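Local coordinates for uncharacterized protein (Nitrosospira multiformis, PDB 3P51) that is of unknown function but, as a member of the polyketide cyclase and lipid transport family, probably binds a hydrophobic ligand, at residues A[82-96]-A[108-121]. Sequence-based numbering, arbitrary orientation.
Sequences PVSSGEIYNYVGNLH and VEWSGSWESASTEA
L95 lies over the indole of W110: its CB is 3.9 Å from the centroid of the five-membered ring and 9° off the normal, a CH-pi contact, while L95 CD1 covers the benzo side at 3.7 Å from W110 CE3. W110 NE1 is hydrogen-bonded to the hydroxyl of Y74. Replacing the tryptophan with an alanine would probably uncover L95 and leave the Y74 hydroxyl without its NE1 partner. Y91 and W114, the latter lying against V4 and P2, point the same way with planes 14° apart, but a 5.3 Å centroid separation shows that the rings barely overlap. Y91 has CG anti to the backbone N (chi1 -171°), which carries its OH, 3.7 Å from CA of the side-chain-less G112, to Y129 of helix 120-139. Eight backbone hydrogen bonds join Y89, V92, N94 and H96 to E115, S113, S111 and E109. The pairing slips by one residue between Y89 and V92, a beta bulge holding N90. The face bearing V92, N94, S111 and S113 is wetter. Separate waters bridge V92 O to S113 OG and N94 O to S111 OG; at the bulge, two more join N90 O to S113 OG and N90 ND2 to E115 OE2. E115 CB sits over the Y89 ring, 3.4 Å from its centroid, a CH-pi contact. Antiparallel strands, apolar and aromatic toward helix 120-139 and water-bridged on the other face, form a beta hairpin of the Bet v 1-like helix-grip fold.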
loop_
_atom_site.group_PDB
_atom_site.type_symbol
_atom_site.label_atom_id
_atom_site.label_comp_id
_atom_site.label_asym_id
_atom_site.label_seq_id
_atom_site.Cartn_x
_atom_site.Cartn_y
_atom_site.Cartn_z
ATOM N N PRO A 82 -10.114 24.853 -14.341
ATOM C CA PRO A 82 -10.129 23.709 -15.254
ATOM C C PRO A 82 -10.331 22.346 -14.572
ATOM O O PRO A 82 -9.994 21.321 -15.173
ATOM C CB PRO A 82 -8.723 23.760 -15.841
ATOM C CG PRO A 82 -7.888 24.153 -14.650
ATOM C CD PRO A 82 -8.748 25.119 -13.848
ATOM N N VAL A 83 -10.858 22.319 -13.349
ATOM C CA VAL A 83 -11.181 21.043 -12.707
ATOM C C VAL A 83 -12.685 20.818 -12.515
ATOM O O VAL A 83 -13.097 20.171 -11.555
ATOM C CB VAL A 83 -10.459 20.864 -11.349
ATOM C CG1 VAL A 83 -8.958 20.629 -11.555
ATOM C CG2 VAL A 83 -10.710 22.065 -10.456
ATOM N N SER A 84 -13.502 21.338 -13.428
ATOM C CA SER A 84 -14.939 21.106 -13.373
ATOM C C SER A 84 -15.245 19.677 -13.812
ATOM O O SER A 84 -14.417 19.028 -14.458
ATOM C CB SER A 84 -15.681 22.090 -14.283
ATOM O OG SER A 84 -15.573 21.698 -15.643
ATOM N N SER A 85 -16.442 19.199 -13.491
ATOM C CA SER A 85 -16.807 17.821 -13.802
ATOM C C SER A 85 -17.028 17.618 -15.294
ATOM O O SER A 85 -17.141 16.481 -15.757
ATOM C CB SER A 85 -18.028 17.359 -12.994
ATOM O OG SER A 85 -19.090 18.284 -13.073
ATOM N N GLY A 86 -17.074 18.720 -16.038
ATOM C CA GLY A 86 -17.208 18.659 -17.481
ATOM C C GLY A 86 -15.868 18.427 -18.150
ATOM O O GLY A 86 -15.808 17.971 -19.284
ATOM N N GLU A 87 -14.777 18.722 -17.449
ATOM C CA GLU A 87 -13.460 18.557 -18.060
ATOM C C GLU A 87 -12.570 17.457 -17.456
ATOM O O GLU A 87 -11.669 16.964 -18.131
ATOM C CB GLU A 87 -12.722 19.896 -18.157
ATOM C CG GLU A 87 -12.666 20.676 -16.871
ATOM C CD GLU A 87 -12.783 22.171 -17.097
ATOM O OE1 GLU A 87 -12.396 22.655 -18.181
ATOM O OE2 GLU A 87 -13.268 22.866 -16.181
ATOM N N ILE A 88 -12.824 17.060 -16.209
ATOM C CA ILE A 88 -12.105 15.928 -15.627
ATOM C C ILE A 88 -13.061 14.942 -14.961
ATOM O O ILE A 88 -14.223 15.267 -14.711
ATOM C CB ILE A 88 -11.055 16.382 -14.589
ATOM C CG1 ILE A 88 -11.734 16.951 -13.339
ATOM C CG2 ILE A 88 -10.111 17.403 -15.198
ATOM C CD1 ILE A 88 -10.770 17.154 -12.135
ATOM N N TYR A 89 -12.571 13.735 -14.681
ATOM C CA TYR A 89 -13.335 12.776 -13.885
ATOM C C TYR A 89 -12.431 11.927 -12.995
ATOM O O TYR A 89 -11.210 11.881 -13.193
ATOM C CB TYR A 89 -14.258 11.900 -14.747
ATOM C CG TYR A 89 -13.585 11.025 -15.787
ATOM C CD1 TYR A 89 -13.330 9.676 -15.534
ATOM C CD2 TYR A 89 -13.256 11.528 -17.044
ATOM C CE1 TYR A 89 -12.739 8.859 -16.498
ATOM C CE2 TYR A 89 -12.665 10.720 -18.017
ATOM C CZ TYR A 89 -12.409 9.390 -17.738
ATOM O OH TYR A 89 -11.816 8.596 -18.698
ATOM N N ASN A 90 -13.037 11.282 -12.001
ATOM C CA ASN A 90 -12.302 10.445 -11.059
ATOM C C ASN A 90 -11.143 11.174 -10.399
ATOM O O ASN A 90 -10.055 10.616 -10.275
ATOM C CB ASN A 90 -11.774 9.186 -11.752
ATOM C CG ASN A 90 -12.887 8.287 -12.253
ATOM O OD1 ASN A 90 -14.044 8.428 -11.845
ATOM N ND2 ASN A 90 -12.545 7.347 -13.137
ATOM N N TYR A 91 -11.366 12.412 -9.971
ATOM C CA TYR A 91 -10.351 13.116 -9.209
ATOM C C TYR A 91 -10.267 12.544 -7.799
ATOM O O TYR A 91 -11.270 12.469 -7.100
ATOM C CB TYR A 91 -10.633 14.618 -9.107
ATOM C CG TYR A 91 -9.454 15.340 -8.503
ATOM C CD1 TYR A 91 -8.565 16.051 -9.303
ATOM C CD2 TYR A 91 -9.190 15.259 -7.137
ATOM C CE1 TYR A 91 -7.468 16.684 -8.751
ATOM C CE2 TYR A 91 -8.087 15.890 -6.573
ATOM C CZ TYR A 91 -7.232 16.597 -7.394
ATOM O OH TYR A 91 -6.143 17.221 -6.857
ATOM N N VAL A 92 -9.065 12.146 -7.391
ATOM C CA VAL A 92 -8.824 11.681 -6.020
ATOM C C VAL A 92 -7.675 12.471 -5.419
ATOM O O VAL A 92 -6.617 12.605 -6.038
ATOM C CB VAL A 92 -8.463 10.192 -5.966
ATOM C CG1 VAL A 92 -7.990 9.802 -4.537
ATOM C CG2 VAL A 92 -9.647 9.328 -6.421
ATOM N N GLY A 93 -7.893 13.024 -4.231
ATOM C CA GLY A 93 -6.850 13.735 -3.507
ATOM C C GLY A 93 -6.445 12.869 -2.331
ATOM O O GLY A 93 -7.280 12.132 -1.807
ATOM N N ASN A 94 -5.176 12.938 -1.934
ATOM C CA ASN A 94 -4.626 12.016 -0.937
ATOM C C ASN A 94 -3.631 12.799 -0.096
ATOM O O ASN A 94 -2.555 13.141 -0.571
ATOM C CB ASN A 94 -3.945 10.839 -1.655
ATOM C CG ASN A 94 -3.413 9.765 -0.698
ATOM O OD1 ASN A 94 -3.161 10.015 0.474
ATOM N ND2 ASN A 94 -3.224 8.563 -1.220
ATOM N N LEU A 95 -4.023 13.131 1.130
ATOM C CA LEU A 95 -3.193 13.930 2.036
ATOM C C LEU A 95 -2.690 13.076 3.200
ATOM O O LEU A 95 -3.474 12.443 3.904
ATOM C CB LEU A 95 -4.004 15.098 2.588
ATOM C CG LEU A 95 -3.409 15.904 3.740
ATOM C CD1 LEU A 95 -2.106 16.572 3.308
ATOM C CD2 LEU A 95 -4.432 16.947 4.199
ATOM N N HIS A 96 -1.383 13.073 3.418
ATOM C CA HIS A 96 -0.790 12.069 4.297
ATOM C C HIS A 96 0.432 12.614 5.037
ATOM O O HIS A 96 1.231 13.351 4.459
ATOM C CB HIS A 96 -0.435 10.872 3.425
ATOM C CG HIS A 96 0.371 9.815 4.114
ATOM N ND1 HIS A 96 -0.039 9.205 5.278
ATOM C CD2 HIS A 96 1.534 9.225 3.761
ATOM C CE1 HIS A 96 0.857 8.292 5.627
ATOM N NE2 HIS A 96 1.818 8.284 4.725
ATOM N N VAL A 108 4.896 16.146 5.059
ATOM C CA VAL A 108 3.522 16.196 4.566
ATOM C C VAL A 108 3.495 16.002 3.055
ATOM O O VAL A 108 4.140 16.744 2.327
ATOM C CB VAL A 108 2.862 17.558 4.874
ATOM C CG1 VAL A 108 1.380 17.504 4.546
ATOM C CG2 VAL A 108 3.075 17.932 6.340
ATOM N N GLU A 109 2.746 15.018 2.574
ATOM C CA GLU A 109 2.612 14.835 1.132
ATOM C C GLU A 109 1.154 14.940 0.699
ATOM O O GLU A 109 0.246 14.530 1.415
ATOM C CB GLU A 109 3.205 13.494 0.684
ATOM C CG GLU A 109 2.597 12.300 1.378
ATOM C CD GLU A 109 3.220 10.981 0.949
ATOM O OE1 GLU A 109 4.001 10.978 -0.023
ATOM O OE2 GLU A 109 2.929 9.947 1.593
ATOM N N TRP A 110 0.942 15.512 -0.479
ATOM C CA TRP A 110 -0.396 15.652 -1.034
ATOM C C TRP A 110 -0.344 15.228 -2.493
ATOM O O TRP A 110 0.393 15.817 -3.286
ATOM C CB TRP A 110 -0.866 17.099 -0.910
ATOM C CG TRP A 110 -2.348 17.253 -0.730
ATOM C CD1 TRP A 110 -3.333 16.479 -1.280
ATOM C CD2 TRP A 110 -3.011 18.241 0.067
ATOM N NE1 TRP A 110 -4.569 16.938 -0.884
ATOM C CE2 TRP A 110 -4.398 18.016 -0.054
ATOM C CE3 TRP A 110 -2.565 19.303 0.863
ATOM C CZ2 TRP A 110 -5.346 18.809 0.598
ATOM C CZ3 TRP A 110 -3.506 20.086 1.517
ATOM C CH2 TRP A 110 -4.882 19.837 1.372
ATOM N N SER A 111 -1.111 14.195 -2.830
ATOM C CA SER A 111 -1.198 13.687 -4.193
ATOM C C SER A 111 -2.579 13.955 -4.781
ATOM O O SER A 111 -3.587 13.969 -4.071
ATOM C CB SER A 111 -0.961 12.170 -4.226
ATOM O OG SER A 111 0.126 11.778 -3.403
ATOM N N GLY A 112 -2.619 14.141 -6.095
ATOM C CA GLY A 112 -3.872 14.299 -6.798
ATOM C C GLY A 112 -3.776 13.529 -8.087
ATOM O O GLY A 112 -2.729 13.509 -8.732
ATOM N N SER A 113 -4.855 12.870 -8.469
ATOM C CA SER A 113 -4.873 12.207 -9.758
ATOM C C SER A 113 -6.272 12.218 -10.323
ATOM O O SER A 113 -7.258 12.205 -9.576
ATOM C CB SER A 113 -4.321 10.780 -9.643
ATOM O OG SER A 113 -5.132 9.994 -8.782
ATOM N N TRP A 114 -6.356 12.255 -11.648
ATOM C CA TRP A 114 -7.636 12.331 -12.321
ATOM C C TRP A 114 -7.504 11.868 -13.757
ATOM O O TRP A 114 -6.397 11.623 -14.232
ATOM C CB TRP A 114 -8.185 13.760 -12.264
ATOM C CG TRP A 114 -7.339 14.789 -12.946
ATOM C CD1 TRP A 114 -7.508 15.279 -14.202
ATOM C CD2 TRP A 114 -6.203 15.472 -12.395
ATOM N NE1 TRP A 114 -6.546 16.227 -14.478
ATOM C CE2 TRP A 114 -5.736 16.362 -13.382
ATOM C CE3 TRP A 114 -5.549 15.423 -11.166
ATOM C CZ2 TRP A 114 -4.634 17.191 -13.175
ATOM C CZ3 TRP A 114 -4.446 16.243 -10.962
ATOM C CH2 TRP A 114 -4.005 17.118 -11.961
ATOM N N GLU A 115 -8.642 11.723 -14.430
ATOM C CA GLU A 115 -8.678 11.404 -15.848
ATOM C C GLU A 115 -9.145 12.636 -16.597
ATOM O O GLU A 115 -9.995 13.392 -16.112
ATOM C CB GLU A 115 -9.648 10.244 -16.134
ATOM C CG GLU A 115 -9.359 8.976 -15.301
ATOM C CD GLU A 115 -8.149 8.201 -15.816
ATOM O OE1 GLU A 115 -7.792 8.360 -17.003
ATOM O OE2 GLU A 115 -7.559 7.422 -15.042
ATOM N N SER A 116 -8.597 12.828 -17.791
ATOM C CA SER A 116 -8.893 14.018 -18.566
ATOM C C SER A 116 -8.347 13.867 -19.969
ATOM O O SER A 116 -7.367 13.149 -20.191
ATOM C CB SER A 116 -8.251 15.243 -17.918
ATOM O OG SER A 116 -8.508 16.405 -18.695
ATOM N N ALA A 117 -8.972 14.560 -20.913
ATOM C CA ALA A 117 -8.459 14.610 -22.268
ATOM C C ALA A 117 -7.226 15.515 -22.356
ATOM O O ALA A 117 -6.498 15.471 -23.346
ATOM C CB ALA A 117 -9.549 15.074 -23.241
ATOM N N SER A 118 -6.986 16.334 -21.330
ATOM C CA SER A 118 -5.835 17.241 -21.351
ATOM C C SER A 118 -5.078 17.281 -20.034
ATOM O O SER A 118 -5.505 16.688 -19.039
ATOM C CB SER A 118 -6.255 18.665 -21.743
ATOM O OG SER A 118 -6.843 19.355 -20.655
ATOM N N THR A 119 -3.953 17.992 -20.034
ATOM C CA THR A 119 -3.171 18.181 -18.820
ATOM C C THR A 119 -3.349 19.592 -18.277
ATOM O O THR A 119 -2.597 20.031 -17.416
ATOM C CB THR A 119 -1.668 17.932 -19.071
ATOM O OG1 THR A 119 -1.168 18.905 -20.002
ATOM C CG2 THR A 119 -1.450 16.534 -19.635
ATOM N N GLU A 120 -4.348 20.298 -18.789
ATOM C CA GLU A 120 -4.567 21.698 -18.438
ATOM C C GLU A 120 -4.657 21.909 -16.927
ATOM O O GLU A 120 -4.238 22.943 -16.407
ATOM C CB GLU A 120 -5.837 22.216 -19.124
ATOM C CG GLU A 120 -6.135 23.686 -18.853
ATOM C CD GLU A 120 -7.450 24.147 -19.475
ATOM O OE1 GLU A 120 -7.855 25.306 -19.226
ATOM O OE2 GLU A 120 -8.079 23.348 -20.206
ATOM N N ALA A 121 -5.192 20.926 -16.216
ATOM C CA ALA A 121 -5.370 21.075 -14.775
ATOM C C ALA A 121 -4.101 20.868 -13.955
ATOM O O ALA A 121 -4.118 21.072 -12.740
ATOM C CB ALA A 121 -6.466 20.144 -14.276
HETATM O O HOH W 1 -11.049 16.595 -20.717
HETATM O O HOH W 2 -7.813 9.112 -10.008
HETATM O O HOH W 3 -9.645 6.329 -13.308
HETATM O O HOH W 4 -4.430 10.701 -5.959
HETATM O O HOH W 5 -0.100 11.645 -0.816
#